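Local coordinates for 3-oxoacyl-[acyl-carrier-protein] reductase (PDB 3U9L) that probably reduces 3-oxoacyl groups carried on acyl carrier protein with NADPH, as a member of the short-chain dehydrogenase/reductase family, at residues Q69-V72 / S73-A77; L130-M133 / R134-K137; V252-S256 / G257-F261. All coordinates share one frame; numbering follows the deposited sequence.

In the fold
The three contacts follow one another along a Rossmann-type short-chain dehydrogenase/reductase fold, whose seven-stranded parallel sheet has the strand order 3-2-1-4-5-6-7. Contact 1 opens helix 71-85, just after strand 61-65, one outermost strand within the chain; contact 2 ends helix 108-136, just before strand 139-144; contact 3 is the loop from helix 242-252 to strand 262-265, the other outermost strand. Contacts 1 and 2 lie on neighbouring helices, their centres about 18 Å apart, and both reach the second subunit. The centre of contact 3 is about 18 Å from that of contact 2 and about 29 Å from that of contact 1. None touches another; each marks a place where a helix starts or stops beside the sheet.

Contact 1: Q69-V72 / S73-A77; sequences QSQV and SVDRA
In S70 the chi1 of 157° turns OG to the side of the carbonyl carbon, away from N, where it meets the N-H of S73; in Q71 the bend at chi2 (77°) curls the chain round until NE2 lies beside the D75 carboxylate, one turn further on. The serine bond is nearly straight: S73 N gives its hydrogen to S70 OG over 2.9 Å at 171°. S70 therefore caps the N terminus of helix 71-85, where the first N-H groups have no earlier turn of helix to bond to. Serine suits this place because its hydroxyl sits on a short stem and can reach forward to the N-H three residues on. S73 OG in turn bonds to D67 N, tying the first turn to the chain that leads into it.

Behind the cap the regular alpha-helical pattern takes over. V74 N reaches S70 O at 2.9 Å, and D75 N reaches Q71 O at 2.8 Å, with R76 N following to V72 O. This start of a helix after strand 61-65 belongs to the beta-alpha repeat of the Rossmann-type fold.

Along the side of the turn, Q71 NE2 donates to D75 OD1 over 3.1 Å. The acceptor lies close to the amide plane of Q71, yet the nitrogen meets the oxygen from above the carboxylate plane. A second bond from NE2, to R124 O, fixes the amide's rotation and links the turn to helix 108-136. The acidic D75, near the start of the helix, would probably interact favourably with the helix dipole. On the inner side V74 lays CG2 3.4 Å from S70 O and packs against L66 and A128, a place suited to a compact branched hydrocarbon.

Contact 2: L130-M133 / R134-K137; sequences LPHM and RRQK
R134 N bonds to L130 O at 2.8 Å as helix 108-136 makes its last turns. The helix is kinked at P131 and H132, whose N atoms have no bond to the turn before; proline, with no N-H to offer, fits this place. P131 O still accepts from R135 N at 3.2 Å. Q136 N then reaches H132 O, with a weak second bond to M133 O. Past them K137 takes a positive phi (57°), and the chain leaves the helix through a Schellman motif.

R134 turns back along the helix, its chain bent at the third torsion (chi3 -77°), and sets one guanidinium face over P131 CA, 3.8 Å from NH2. R135, bent at chi2 and chi3, lays one guanidinium face over P131 O, and a water donates to that oxygen while accepting from R135 NH1. H132 runs alongside R135, ring and guanidinium planes 64° apart. The side chain of M133, modelled as selenomethionine, packs on I183 of strand 183-190.

The charge of R134 is met by E104 and E214 of the second subunit, with W181 adding a cation-pi contact. Such pairing would be expected to offset the cost of burying the arginine and to tie this helix end to the subunit interface.

Contact 3: V252-S256 / G257-F261; sequences VGTAS and GKRPF
R259 reaches back across the loop to V252, where its NH2 donates to V252 O over 3.0 Å at 173°. The side chain starts with CG beside the backbone N and then runs straight from CG to NE, which gives it the length to span the turn. The acceptor lies only 4° out of the guanidinium plane, consistent with a nearly straight N-H...O bond, although the donor is tilted from the carbonyl plane of V252. Above one face of the same group sits T254 O, 3.2 Å from NH2 but at an angle too poor for a bond. Two further partners complete the grip: NE bonds to V251 O, and NH1 forms a salt bridge with E184 of strand 183-190. Arginine suits the position because one flat group can serve carbonyls of the helix end and a carboxylate together.

The chain reverses in a type II beta turn from A255 to K258, closed by K258 N donating to A255 O at 3.0 Å. G257 fills the third position with a positive phi of 86°, where a CB would collide with S256 O. This turn lies in the connection from helix 242-252 to strand 262-265, an outermost strand within the chain of the parallel Rossmann-type sheet.

T254 directs its CB toward the returning part of the loop, 258-259, and sets CG2 3.3 Å from K258 O, while its CB meets R259 CG at 4.0 Å. Its hydroxyl, on the other branch, bonds to R250 O in the last turn of the helix, so the residue divides its methyl and polar arms between two neighbours. K258 bends at its last two torsions, which curls the chain over A255 and leaves NZ 3.5 Å from A255 CB. The alanine offers only a methyl, on which CE and NZ of K258 rest.

Contact 1: Q69-V72 / S73-A77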
loop_
_atom_site.group_PDB
_atom_site.type_symbol
_atom_site.label_atom_id
_atom_site.label_comp_id
_atom_site.label_asym_id
_atom_site.label_seq_id
_atom_site.Cartn_x
_atom_site.Cartn_y
_atom_site.Cartn_z
ATOM N N GLN A 69 -9.823 -13.287 9.019
ATOM C CA GLN A 69 -9.515 -13.930 7.747
ATOM C C GLN A 69 -10.740 -14.736 7.265
ATOM O O GLN A 69 -10.730 -15.280 6.162
ATOM C CB GLN A 69 -8.241 -14.789 7.845
ATOM C CG GLN A 69 -6.959 -13.976 7.794
ATOM C CD GLN A 69 -5.665 -14.781 8.018
ATOM O OE1 GLN A 69 -4.857 -14.957 7.089
ATOM N NE2 GLN A 69 -5.443 -15.242 9.245
ATOM N N SER A 70 -11.803 -14.789 8.076
ATOM C CA SER A 70 -12.991 -15.544 7.693
ATOM C C SER A 70 -14.222 -14.658 7.640
ATOM O O SER A 70 -14.667 -14.151 8.683
ATOM C CB SER A 70 -13.217 -16.730 8.640
ATOM O OG SER A 70 -14.574 -17.118 8.615
ATOM N N GLN A 71 -14.794 -14.453 6.444
ATOM C CA GLN A 71 -16.008 -13.593 6.383
ATOM C C GLN A 71 -17.101 -14.145 7.267
ATOM O O GLN A 71 -17.787 -13.405 7.960
ATOM C CB GLN A 71 -16.538 -13.375 4.964
ATOM C CG GLN A 71 -17.680 -12.303 4.950
ATOM C CD GLN A 71 -17.120 -10.895 5.064
ATOM O OE1 GLN A 71 -16.224 -10.545 4.305
ATOM N NE2 GLN A 71 -17.666 -10.067 5.969
ATOM N N VAL A 72 -17.252 -15.459 7.260
ATOM C CA VAL A 72 -18.262 -16.111 8.106
ATOM C C VAL A 72 -18.035 -15.823 9.584
ATOM O O VAL A 72 -18.965 -15.434 10.293
ATOM C CB VAL A 72 -18.311 -17.631 7.848
ATOM C CG1 VAL A 72 -19.029 -18.355 9.014
ATOM C CG2 VAL A 72 -19.038 -17.876 6.526
ATOM N N SER A 73 -16.797 -15.966 10.050
ATOM C CA SER A 73 -16.467 -15.545 11.404
ATOM C C SER A 73 -16.813 -14.071 11.702
ATOM O O SER A 73 -17.436 -13.739 12.713
ATOM C CB SER A 73 -14.995 -15.781 11.699
ATOM O OG SER A 73 -14.754 -15.460 13.057
ATOM N N VAL A 74 -16.362 -13.190 10.822
ATOM C CA VAL A 74 -16.618 -11.761 10.971
ATOM C C VAL A 74 -18.115 -11.497 11.063
ATOM O O VAL A 74 -18.578 -10.772 11.950
ATOM C CB VAL A 74 -15.962 -10.957 9.796
ATOM C CG1 VAL A 74 -16.436 -9.507 9.807
ATOM C CG2 VAL A 74 -14.473 -11.024 9.902
ATOM N N ASP A 75 -18.887 -12.064 10.140
ATOM C CA ASP A 75 -20.337 -11.792 10.074
ATOM C C ASP A 75 -21.019 -12.202 11.367
ATOM O O ASP A 75 -21.799 -11.470 11.935
ATOM C CB ASP A 75 -21.007 -12.566 8.939
ATOM C CG ASP A 75 -20.752 -11.954 7.548
ATOM O OD1 ASP A 75 -20.244 -10.827 7.452
ATOM O OD2 ASP A 75 -21.053 -12.626 6.538
ATOM N N ARG A 76 -20.683 -13.392 11.836
ATOM C CA ARG A 76 -21.246 -13.922 13.054
ATOM C C ARG A 76 -21.011 -12.983 14.207
ATOM O O ARG A 76 -21.914 -12.720 14.989
ATOM C CB ARG A 76 -20.607 -15.288 13.350
ATOM C CG ARG A 76 -21.270 -16.023 14.522
ATOM C CD ARG A 76 -20.555 -17.358 14.850
ATOM N NE ARG A 76 -21.121 -17.992 16.050
ATOM C CZ ARG A 76 -20.759 -17.700 17.303
ATOM N NH1 ARG A 76 -19.818 -16.773 17.535
ATOM N NH2 ARG A 76 -21.340 -18.329 18.324
ATOM N N ALA A 77 -19.768 -12.515 14.345
ATOM C CA ALA A 77 -19.396 -11.683 15.494
ATOM C C ALA A 77 -20.109 -10.338 15.439
ATOM O O ALA A 77 -20.448 -9.781 16.465
ATOM C CB ALA A 77 -17.915 -11.462 15.489
#

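Contact 2: L130-M133 / R134-K137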
loop_
_atom_site.group_PDB
_atom_site.type_symbol
_atom_site.label_atom_id
_atom_site.label_comp_id
_atom_site.label_asym_id
_atom_site.label_seq_id
_atom_site.Cartn_x
_atom_site.Cartn_y
_atom_site.Cartn_z
ATOM N N LEU A 130 -20.213 -1.722 8.496
ATOM C CA LEU A 130 -20.635 -0.495 7.918
ATOM C C LEU A 130 -22.131 -0.328 7.584
ATOM O O LEU A 130 -22.635 0.714 7.780
ATOM C CB LEU A 130 -19.701 -0.064 6.779
ATOM C CG LEU A 130 -18.312 0.483 7.077
ATOM C CD1 LEU A 130 -17.643 0.877 5.861
ATOM C CD2 LEU A 130 -18.403 1.620 8.008
ATOM N N PRO A 131 -22.786 -1.356 7.107
ATOM C CA PRO A 131 -24.229 -1.233 6.855
ATOM C C PRO A 131 -24.910 -0.784 8.122
ATOM O O PRO A 131 -25.749 0.025 8.039
ATOM C CB PRO A 131 -24.602 -2.682 6.513
ATOM C CG PRO A 131 -23.404 -3.162 5.824
ATOM C CD PRO A 131 -22.224 -2.328 6.188
ATOM N N HIS A 132 -24.561 -1.321 9.287
ATOM C CA HIS A 132 -25.185 -0.879 10.495
ATOM C C HIS A 132 -24.825 0.556 10.862
ATOM O O HIS A 132 -25.670 1.293 11.263
ATOM C CB HIS A 132 -24.876 -1.868 11.615
ATOM C CG HIS A 132 -25.193 -3.272 11.254
ATOM N ND1 HIS A 132 -26.452 -3.817 11.348
ATOM C CD2 HIS A 132 -24.404 -4.265 10.794
ATOM C CE1 HIS A 132 -26.414 -5.067 10.960
ATOM N NE2 HIS A 132 -25.180 -5.361 10.621
HETATM N N MSE A 133 -23.567 0.932 10.688
HETATM C CA MSE A 133 -23.163 2.269 11.051
HETATM C C MSE A 133 -23.770 3.306 10.110
HETATM O O MSE A 133 -24.123 4.359 10.535
HETATM C CB MSE A 133 -21.649 2.386 11.204
HETATM C CG MSE A 133 -21.015 1.351 12.150
HETATM SE SE MSE A 133 -19.103 1.272 12.267
HETATM C CE MSE A 133 -18.880 2.894 13.042
ATOM N N ARG A 134 -23.956 2.932 8.862
ATOM C CA ARG A 134 -24.554 3.800 7.906
ATOM C C ARG A 134 -26.027 4.041 8.209
ATOM O O ARG A 134 -26.499 5.122 8.037
ATOM C CB ARG A 134 -24.362 3.290 6.495
ATOM C CG ARG A 134 -22.965 3.466 5.962
ATOM C CD ARG A 134 -22.811 3.184 4.506
ATOM N NE ARG A 134 -22.774 1.806 4.121
ATOM C CZ ARG A 134 -23.809 1.144 3.648
ATOM N NH1 ARG A 134 -24.965 1.745 3.516
ATOM N NH2 ARG A 134 -23.687 -0.093 3.299
ATOM N N ARG A 135 -26.724 3.025 8.685
ATOM C CA ARG A 135 -28.122 3.215 9.141
ATOM C C ARG A 135 -28.221 4.166 10.321
ATOM O O ARG A 135 -29.189 4.923 10.440
ATOM C CB ARG A 135 -28.769 1.865 9.447
ATOM C CG ARG A 135 -28.719 1.078 8.184
ATOM C CD ARG A 135 -29.806 0.150 8.033
ATOM N NE ARG A 135 -29.632 -1.037 8.837
ATOM C CZ ARG A 135 -29.046 -2.150 8.423
ATOM N NH1 ARG A 135 -28.469 -2.225 7.225
ATOM N NH2 ARG A 135 -29.016 -3.195 9.237
ATOM N N GLN A 136 -27.218 4.173 11.187
ATOM C CA GLN A 136 -27.238 5.122 12.277
ATOM C C GLN A 136 -26.974 6.536 11.808
ATOM O O GLN A 136 -27.277 7.463 12.509
ATOM C CB GLN A 136 -26.223 4.750 13.371
ATOM C CG GLN A 136 -26.390 3.346 13.950
ATOM C CD GLN A 136 -27.778 3.131 14.609
ATOM O OE1 GLN A 136 -28.375 4.058 15.120
ATOM N NE2 GLN A 136 -28.258 1.897 14.597
ATOM N N LYS A 137 -26.319 6.698 10.660
ATOM C CA LYS A 137 -25.813 8.006 10.258
ATOM C C LYS A 137 -24.861 8.630 11.279
ATOM O O LYS A 137 -24.814 9.840 11.447
ATOM C CB LYS A 137 -26.953 8.961 9.934
ATOM C CG LYS A 137 -27.694 8.570 8.687
ATOM C CD LYS A 137 -29.042 9.343 8.726
ATOM C CE LYS A 137 -30.139 8.543 8.057
ATOM N NZ LYS A 137 -29.849 8.556 6.578
HETATM O O HOH W 1 -27.384 0.190 5.387
#

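Contact 3: V252-S256 / G257-F261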
loop_
_atom_site.group_PDB
_atom_site.type_symbol
_atom_site.label_atom_id
_atom_site.label_comp_id
_atom_site.label_asym_id
_atom_site.label_seq_id
_atom_site.Cartn_x
_atom_site.Cartn_y
_atom_site.Cartn_z
ATOM N N VAL A 252 -11.589 8.976 21.444
ATOM C CA VAL A 252 -12.955 8.550 21.710
ATOM C C VAL A 252 -13.661 9.543 22.654
ATOM O O VAL A 252 -14.804 9.858 22.453
ATOM C CB VAL A 252 -13.013 7.120 22.279
ATOM C CG1 VAL A 252 -14.383 6.844 22.803
ATOM C CG2 VAL A 252 -12.654 6.126 21.186
ATOM N N GLY A 253 -12.937 10.098 23.610
ATOM C CA GLY A 253 -13.542 11.062 24.515
ATOM C C GLY A 253 -13.681 12.485 23.997
ATOM O O GLY A 253 -14.188 13.340 24.722
ATOM N N THR A 254 -13.221 12.768 22.770
ATOM C CA THR A 254 -13.354 14.099 22.183
ATOM C C THR A 254 -14.740 14.223 21.584
ATOM O O THR A 254 -15.271 13.238 21.081
ATOM C CB THR A 254 -12.311 14.302 21.080
ATOM O OG1 THR A 254 -11.030 14.267 21.677
ATOM C CG2 THR A 254 -12.481 15.666 20.398
ATOM N N ALA A 255 -15.326 15.425 21.614
ATOM C CA ALA A 255 -16.695 15.617 21.115
ATOM C C ALA A 255 -16.824 15.284 19.632
ATOM O O ALA A 255 -15.872 15.425 18.858
ATOM C CB ALA A 255 -17.206 17.055 21.403
ATOM N N SER A 256 -18.014 14.846 19.237
ATOM C CA SER A 256 -18.220 14.413 17.878
ATOM C C SER A 256 -18.011 15.590 16.934
ATOM O O SER A 256 -18.419 16.720 17.230
ATOM C CB SER A 256 -19.618 13.864 17.682
ATOM O OG SER A 256 -19.710 13.410 16.346
ATOM N N GLY A 257 -17.363 15.345 15.802
ATOM C CA GLY A 257 -17.054 16.456 14.922
ATOM C C GLY A 257 -15.766 17.201 15.236
ATOM O O GLY A 257 -15.273 17.955 14.389
ATOM N N LYS A 258 -15.219 17.034 16.430
ATOM C CA LYS A 258 -13.924 17.651 16.742
ATOM C C LYS A 258 -12.756 16.659 16.902
ATOM O O LYS A 258 -11.705 17.013 17.437
ATOM C CB LYS A 258 -14.010 18.507 18.013
ATOM C CG LYS A 258 -15.064 19.660 17.952
ATOM C CD LYS A 258 -14.800 20.672 19.123
ATOM C CE LYS A 258 -15.503 20.303 20.457
ATOM N NZ LYS A 258 -17.033 20.427 20.413
ATOM N N ARG A 259 -12.933 15.425 16.465
ATOM C CA ARG A 259 -11.819 14.469 16.507
ATOM C C ARG A 259 -10.687 14.741 15.493
ATOM O O ARG A 259 -10.944 15.053 14.328
ATOM C CB ARG A 259 -12.375 13.057 16.375
ATOM C CG ARG A 259 -13.316 12.762 17.517
ATOM C CD ARG A 259 -13.831 11.380 17.459
ATOM N NE ARG A 259 -14.533 11.007 18.690
ATOM C CZ ARG A 259 -15.856 10.834 18.786
ATOM N NH1 ARG A 259 -16.629 10.959 17.712
ATOM N NH2 ARG A 259 -16.393 10.459 19.947
ATOM N N PRO A 260 -9.421 14.585 15.929
ATOM C CA PRO A 260 -8.315 14.807 14.992
ATOM C C PRO A 260 -8.395 13.745 13.914
ATOM O O PRO A 260 -8.796 12.629 14.245
ATOM C CB PRO A 260 -7.054 14.548 15.831
ATOM C CG PRO A 260 -7.549 13.931 17.201
ATOM C CD PRO A 260 -9.048 13.894 17.184
ATOM N N PHE A 261 -7.959 14.060 12.698
ATOM C CA PHE A 261 -7.841 13.070 11.629
ATOM C C PHE A 261 -6.688 12.019 11.819
ATOM O O PHE A 261 -6.911 10.864 11.582
ATOM C CB PHE A 261 -7.688 13.778 10.272
ATOM C CG PHE A 261 -7.722 12.844 9.092
ATOM C CD1 PHE A 261 -8.883 12.177 8.763
ATOM C CD2 PHE A 261 -6.590 12.639 8.312
ATOM C CE1 PHE A 261 -8.931 11.314 7.679
ATOM C CE2 PHE A 261 -6.627 11.779 7.206
ATOM C CZ PHE A 261 -7.804 11.110 6.894
#